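T9SS C-terminal target domain-containing protein (Bacteroides cellulosilyticus, PDB 5JVK) is a family 39 glycoside hydrolase of a gut symbiont that probably hydrolyses O-glycosidic bonds within carbohydrate chains. Local coordinates at residues 132-137 / 220-225; 108-113 / 156-161; 257-262 / 267-272. All blocks are in the same frame, centred on the assembly; numbering follows the deposited sequence.

Interaction 1 (132-137 / 220-225); sequences RIRTDL and LWNEPN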
# COMPACT_ATOMS: atom_id res chain seq x y z
N ARG A 132 -7.45 -2.74 2.82
CA ARG A 132 -7.48 -1.64 3.78
C ARG A 132 -7.10 -0.34 3.10
O ARG A 132 -6.33 -0.33 2.13
CB ARG A 132 -6.52 -1.91 4.94
CG ARG A 132 -6.84 -3.14 5.76
CD ARG A 132 -5.80 -3.34 6.84
NE ARG A 132 -5.98 -4.59 7.58
CZ ARG A 132 -6.86 -4.79 8.56
NH1 ARG A 132 -7.70 -3.82 8.95
NH2 ARG A 132 -6.92 -5.97 9.16
N ILE A 133 -7.63 0.77 3.61
CA ILE A 133 -7.20 2.11 3.20
C ILE A 133 -7.00 2.99 4.42
O ILE A 133 -7.66 2.81 5.44
CB ILE A 133 -8.16 2.78 2.19
CG1 ILE A 133 -9.58 2.96 2.76
CG2 ILE A 133 -8.18 2.00 0.88
CD1 ILE A 133 -9.85 4.31 3.41
N ARG A 134 -6.07 3.94 4.30
CA ARG A 134 -5.80 4.92 5.35
C ARG A 134 -6.06 6.31 4.81
O ARG A 134 -5.62 6.63 3.70
CB ARG A 134 -4.36 4.80 5.84
CG ARG A 134 -3.98 5.77 6.95
CD ARG A 134 -2.59 5.45 7.45
NE ARG A 134 -2.13 6.33 8.53
CZ ARG A 134 -1.34 7.40 8.39
NH1 ARG A 134 -0.90 7.81 7.20
NH2 ARG A 134 -0.99 8.09 9.47
N THR A 135 -6.76 7.13 5.58
CA THR A 135 -6.94 8.54 5.22
C THR A 135 -7.12 9.42 6.45
O THR A 135 -7.38 8.94 7.55
CB THR A 135 -8.09 8.73 4.22
OG1 THR A 135 -8.02 10.05 3.66
CG2 THR A 135 -9.45 8.51 4.87
N ASP A 136 -6.96 10.73 6.23
CA ASP A 136 -6.93 11.71 7.31
C ASP A 136 -8.32 12.14 7.74
O ASP A 136 -9.27 12.10 6.96
CB ASP A 136 -6.14 12.94 6.89
CG ASP A 136 -4.70 12.63 6.57
OD1 ASP A 136 -3.89 12.54 7.52
OD2 ASP A 136 -4.39 12.47 5.37
N LEU A 137 -8.41 12.57 8.99
CA LEU A 137 -9.57 13.28 9.49
C LEU A 137 -9.07 14.39 10.40
O LEU A 137 -8.41 14.11 11.41
CB LEU A 137 -10.51 12.32 10.23
CG LEU A 137 -11.88 12.83 10.69
CD1 LEU A 137 -11.77 13.73 11.92
CD2 LEU A 137 -12.61 13.56 9.56
N LEU A 220 -4.33 7.83 16.45
CA LEU A 220 -4.28 9.13 17.11
C LEU A 220 -3.05 9.91 16.64
O LEU A 220 -1.93 9.63 17.05
CB LEU A 220 -4.31 8.96 18.64
CG LEU A 220 -4.53 10.18 19.55
CD1 LEU A 220 -3.37 11.16 19.52
CD2 LEU A 220 -5.84 10.90 19.22
N TRP A 221 -3.29 10.88 15.75
CA TRP A 221 -2.31 11.86 15.28
C TRP A 221 -1.33 11.27 14.25
O TRP A 221 -0.89 10.13 14.40
CB TRP A 221 -1.54 12.52 16.45
CG TRP A 221 -1.38 14.00 16.30
CD1 TRP A 221 -0.37 14.66 15.66
CD2 TRP A 221 -2.28 15.00 16.78
NE1 TRP A 221 -0.58 16.01 15.72
CE2 TRP A 221 -1.74 16.26 16.41
CE3 TRP A 221 -3.49 14.97 17.49
CZ2 TRP A 221 -2.37 17.47 16.72
CZ3 TRP A 221 -4.11 16.17 17.81
CH2 TRP A 221 -3.55 17.40 17.42
N ASN A 222 -1.02 12.05 13.22
CA ASN A 222 -0.06 11.65 12.19
C ASN A 222 1.30 12.29 12.44
O ASN A 222 1.44 13.51 12.37
CB ASN A 222 -0.57 12.05 10.81
CG ASN A 222 0.37 11.60 9.70
OD1 ASN A 222 0.45 10.42 9.38
ND2 ASN A 222 1.10 12.55 9.13
N GLU A 223 2.30 11.46 12.73
CA GLU A 223 3.68 11.88 12.95
C GLU A 223 3.87 13.04 13.94
O GLU A 223 4.38 14.10 13.57
CB GLU A 223 4.34 12.21 11.60
CG GLU A 223 4.33 11.04 10.62
CD GLU A 223 5.21 11.27 9.41
OE1 GLU A 223 5.52 12.44 9.08
OE2 GLU A 223 5.58 10.27 8.76
N PRO A 224 3.45 12.84 15.21
CA PRO A 224 3.69 13.83 16.26
C PRO A 224 5.14 13.75 16.78
O PRO A 224 5.38 13.35 17.92
CB PRO A 224 2.68 13.43 17.34
CG PRO A 224 2.56 11.96 17.18
CD PRO A 224 2.58 11.75 15.69
N ASN A 225 6.09 14.16 15.94
CA ASN A 225 7.51 14.15 16.28
C ASN A 225 7.83 15.29 17.25
O ASN A 225 8.61 15.13 18.19
CB ASN A 225 8.36 14.28 15.01
CG ASN A 225 8.25 13.07 14.11
OD1 ASN A 225 7.73 13.15 13.00
ND2 ASN A 225 8.75 11.94 14.58
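R134 reaches across the mouth of the barrel to N222, and its NH2 gives N222 OD1 a short hydrogen bond of 2.7 Å. The bond is nearly straight, with an N-H...O angle of 172°. OD1 lies at the edge of the guanidinium and almost in its plane, while NH2 meets a lone pair of OD1 in the carbonyl plane. The guanidinium and amide planes are turned 43° apart, and NH2 alone of the guanidinium nitrogens bonds OD1. With CG anti to the backbone N (chi1 -180°) and the chain straight from CG to NE, R134 stretches to its full length from the strand. Salt bridges from NE to E219 and from NH1 to E340 fix the rotation of the guanidinium. A leucine in place of R134 would probably leave E219 and E340 without their positive partner and N222 OD1 without its donor. N222 opens the sequence Asn-Glu-Pro after the fourth barrel strand, a signature of clan GH-A glycoside hydrolases, in keeping with a place at the active-site end. R134 rises from strand 132-138 beside V172 of strand 168-174, and N222 leans on E340 of strand 335-341; the bond runs from the second barrel strand to the loop after the fourth, with strand 168-174 lying between them in the sheet.

Interaction 2 (108-113 / 156-161); sequences VCVHPP and YQFVSA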
# COMPACT_ATOMS: atom_id res chain seq x y z
N VAL A 108 -3.37 0.63 1.73
CA VAL A 108 -2.80 1.73 0.95
C VAL A 108 -3.32 3.08 1.45
O VAL A 108 -4.49 3.22 1.79
CB VAL A 108 -3.10 1.55 -0.56
CG1 VAL A 108 -4.60 1.65 -0.86
CG2 VAL A 108 -2.32 2.56 -1.40
N CYS A 109 -2.43 4.07 1.51
CA CYS A 109 -2.80 5.43 1.93
C CYS A 109 -3.48 6.15 0.78
O CYS A 109 -2.96 6.17 -0.33
CB CYS A 109 -1.57 6.21 2.40
SG CYS A 109 -0.86 5.56 3.92
N VAL A 110 -4.66 6.72 1.05
CA VAL A 110 -5.51 7.33 0.02
C VAL A 110 -5.89 8.75 0.42
O VAL A 110 -6.59 8.96 1.42
CB VAL A 110 -6.80 6.51 -0.20
CG1 VAL A 110 -7.58 7.05 -1.40
CG2 VAL A 110 -6.47 5.03 -0.40
N HIS A 111 -5.44 9.72 -0.37
CA HIS A 111 -5.90 11.10 -0.26
C HIS A 111 -7.19 11.25 -1.07
O HIS A 111 -7.47 10.41 -1.94
CB HIS A 111 -4.84 12.07 -0.78
CG HIS A 111 -3.54 11.97 -0.04
ND1 HIS A 111 -3.40 12.35 1.27
CD2 HIS A 111 -2.32 11.54 -0.44
CE1 HIS A 111 -2.15 12.16 1.66
NE2 HIS A 111 -1.47 11.67 0.63
N PRO A 112 -7.99 12.31 -0.81
CA PRO A 112 -9.20 12.55 -1.60
C PRO A 112 -8.91 12.66 -3.11
O PRO A 112 -7.91 13.30 -3.48
CB PRO A 112 -9.72 13.89 -1.06
CG PRO A 112 -9.20 13.96 0.33
CD PRO A 112 -7.86 13.28 0.30
N PRO A 113 -9.73 12.02 -3.96
CA PRO A 113 -9.52 12.18 -5.41
C PRO A 113 -9.74 13.62 -5.88
O PRO A 113 -10.62 14.31 -5.35
CB PRO A 113 -10.57 11.25 -6.03
CG PRO A 113 -10.89 10.26 -4.96
CD PRO A 113 -10.76 11.00 -3.67
N TYR A 156 -17.99 10.30 4.95
CA TYR A 156 -19.08 9.44 4.46
C TYR A 156 -18.76 8.87 3.08
O TYR A 156 -19.06 7.70 2.81
CB TYR A 156 -20.42 10.19 4.43
CG TYR A 156 -20.99 10.54 5.79
CD1 TYR A 156 -21.29 9.55 6.73
CD2 TYR A 156 -21.25 11.87 6.15
CE1 TYR A 156 -21.82 9.86 7.97
CE2 TYR A 156 -21.78 12.20 7.39
CZ TYR A 156 -22.06 11.19 8.30
OH TYR A 156 -22.59 11.49 9.53
N GLN A 157 -18.17 9.69 2.21
CA GLN A 157 -17.72 9.26 0.88
C GLN A 157 -16.66 8.15 0.94
O GLN A 157 -16.80 7.13 0.26
CB GLN A 157 -17.18 10.45 0.07
CG GLN A 157 -18.25 11.43 -0.41
CD GLN A 157 -17.67 12.62 -1.16
OE1 GLN A 157 -16.99 13.47 -0.57
NE2 GLN A 157 -17.93 12.69 -2.46
N PHE A 158 -15.63 8.37 1.76
CA PHE A 158 -14.56 7.38 1.97
C PHE A 158 -15.09 6.04 2.50
O PHE A 158 -14.76 4.98 1.95
CB PHE A 158 -13.47 7.91 2.94
CG PHE A 158 -12.28 8.51 2.25
CD1 PHE A 158 -12.02 9.88 2.33
CD2 PHE A 158 -11.41 7.71 1.52
CE1 PHE A 158 -10.91 10.43 1.70
CE2 PHE A 158 -10.31 8.26 0.88
CZ PHE A 158 -10.06 9.62 0.97
N VAL A 159 -15.91 6.10 3.55
CA VAL A 159 -16.38 4.90 4.24
C VAL A 159 -17.37 4.08 3.40
O VAL A 159 -17.28 2.86 3.36
CB VAL A 159 -16.95 5.24 5.64
CG1 VAL A 159 -17.57 4.01 6.31
CG2 VAL A 159 -15.86 5.81 6.53
N SER A 160 -18.32 4.75 2.74
CA SER A 160 -19.30 4.05 1.90
C SER A 160 -18.63 3.42 0.67
O SER A 160 -18.95 2.28 0.30
CB SER A 160 -20.45 4.97 1.48
OG SER A 160 -20.05 5.87 0.47
N ALA A 161 -17.71 4.15 0.04
CA ALA A 161 -16.92 3.63 -1.08
C ALA A 161 -16.04 2.44 -0.69
O ALA A 161 -15.84 1.53 -1.49
CB ALA A 161 -16.07 4.73 -1.70
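The helical turn that carries F158 toward V110 and P112 is tied by Y156 O, which both S160 N and S160 OG grip from opposite faces of the carbonyl plane. S160 OG lies 3.1 Å from Y156 O, tilted from that plane. The contact belongs to a (beta/alpha)8 barrel: segment 108-113 leaves the C-terminal end of the first strand, and helix 153-164 is the outer helix that follows the second. F158 reaches from the helix to the segment. Its ring turns the CZ and CE2 edge to V110, and V110 CG1 meets F158 CE2 near the ring plane at 3.8 Å. CG1 is anti to the backbone N of V110 (chi1 -173°), which swings this methyl toward the ring as the two side chains pass in opposite directions. V110 O also lies close, 3.6 Å from F158 CZ, but its polar need is met by a hydrogen bond from T135 OG1 on the neighbouring strand. Y118 packs edge-to-face with F158, so helix 118-127 joins the same cluster. Beyond V110 the chain slips past the rim of the ring, H111 C lying 3.9 Å from F158 CZ near the ring plane. The outermost touch is by the proline ring, P112 CG lying 4.2 Å from F158 CE1.

Interaction 3 (257-262 / 267-272); sequences GGSGAG and GAFIIP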
# COMPACT_ATOMS: atom_id res chain seq x y z
N GLY A 257 1.48 7.13 15.77
CA GLY A 257 1.30 7.86 14.53
C GLY A 257 2.52 7.86 13.64
O GLY A 257 2.69 8.76 12.82
N GLY A 258 3.38 6.85 13.81
CA GLY A 258 4.68 6.82 13.15
C GLY A 258 5.64 7.90 13.60
O GLY A 258 6.41 8.40 12.79
N SER A 259 5.59 8.26 14.88
CA SER A 259 6.52 9.23 15.47
C SER A 259 7.74 8.50 16.03
O SER A 259 7.78 7.26 16.03
CB SER A 259 5.83 10.08 16.54
OG SER A 259 5.27 9.27 17.56
N GLY A 260 8.72 9.26 16.52
CA GLY A 260 10.01 8.71 16.93
C GLY A 260 11.01 8.69 15.78
O GLY A 260 10.64 8.80 14.61
N ALA A 261 12.29 8.56 16.14
CA ALA A 261 13.40 8.52 15.17
C ALA A 261 13.15 7.50 14.04
O ALA A 261 12.81 6.35 14.31
CB ALA A 261 14.70 8.19 15.89
N GLY A 262 13.30 7.95 12.80
CA GLY A 262 13.05 7.12 11.61
C GLY A 262 11.62 6.61 11.44
O GLY A 262 11.38 5.68 10.67
N GLY A 267 11.74 1.38 18.00
CA GLY A 267 10.94 1.50 19.22
C GLY A 267 11.07 2.85 19.91
O GLY A 267 10.93 2.93 21.13
N ALA A 268 11.31 3.90 19.14
CA ALA A 268 11.58 5.23 19.70
C ALA A 268 10.35 5.87 20.36
O ALA A 268 10.52 6.69 21.27
CB ALA A 268 12.15 6.16 18.64
N PHE A 269 9.15 5.51 19.92
CA PHE A 269 7.91 5.99 20.55
C PHE A 269 7.44 5.05 21.66
O PHE A 269 7.14 5.50 22.77
CB PHE A 269 6.78 6.16 19.53
CG PHE A 269 5.43 6.40 20.15
CD1 PHE A 269 5.04 7.68 20.55
CD2 PHE A 269 4.55 5.34 20.38
CE1 PHE A 269 3.80 7.90 21.14
CE2 PHE A 269 3.31 5.55 20.98
CZ PHE A 269 2.94 6.83 21.36
N ILE A 270 7.36 3.76 21.35
CA ILE A 270 6.73 2.78 22.25
C ILE A 270 7.54 2.50 23.51
O ILE A 270 6.97 2.38 24.59
CB ILE A 270 6.34 1.47 21.50
CG1 ILE A 270 5.31 0.66 22.30
CG2 ILE A 270 7.56 0.61 21.19
CD1 ILE A 270 3.94 1.31 22.40
N ILE A 271 8.87 2.41 23.39
CA ILE A 271 9.73 2.05 24.54
C ILE A 271 9.65 3.08 25.69
O ILE A 271 9.51 2.68 26.85
CB ILE A 271 11.19 1.75 24.11
CG1 ILE A 271 11.24 0.47 23.26
CG2 ILE A 271 12.11 1.61 25.33
CD1 ILE A 271 12.58 0.19 22.60
N PRO A 272 9.75 4.39 25.39
CA PRO A 272 9.52 5.39 26.45
C PRO A 272 8.13 5.31 27.10
O PRO A 272 8.01 5.53 28.31
CB PRO A 272 9.66 6.73 25.72
CG PRO A 272 10.52 6.45 24.54
CD PRO A 272 10.30 5.01 24.17
O HOH W 1 12.79 4.11 16.26
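G260 and A268 bring their backbones together at the tight centre of this contact, their CA atoms 4.7 Å apart. The methyl of A268 presses on bare main chain, its CB 3.5 Å from A261 N and 3.7 Å from G260 CA. A beta carbon on G260 would point toward it and fall 2.8 Å from A268 CB, and at these backbone angles it would also be jammed against the carbonyl O of S259. On the buried side S259 OG stands obliquely to the F269 ring, 3.4 Å from F269 CD1. That hydroxyl, set between its backbone N and carbonyl carbon (chi1 57°), is bonded to G256 O and so brings a satisfied polar group to the ring. F269 also meets Y233 of helix 229-247 edge-to-face. The outer side is looser: A261 CB and A268 CB are 4.3 Å apart, and a water bridges the two segments, donating to A261 O and accepting from A268 N. The contact thus folds the loop after the fifth barrel strand back on the approach to helix 270-275. Its chemistry implies a joint held by close van der Waals fit, with polar bridging left to water at the more open edge.

From the N terminus, segment 108-113 meets 156-161, so interaction 2 closes a loop around the first outer helix and the second strand. Segment 132-137 lies inside that loop but pairs with 220-225, so interactions 1 and 2 cross; interaction 1 closes the loop holding helix 153-164, the third strand, helix 194-211 and the fourth strand. They also touch through the backbone of R134, bonded to V108 and V110. Interaction 2 ties the end of the first strand to an outer helix; interaction 1 ties the second strand to the loop after the fourth. Interaction 3 follows in series as a short local loop beyond the fifth strand, joined to interaction 1 by a probable hydrogen bond from E223 N to G257 O.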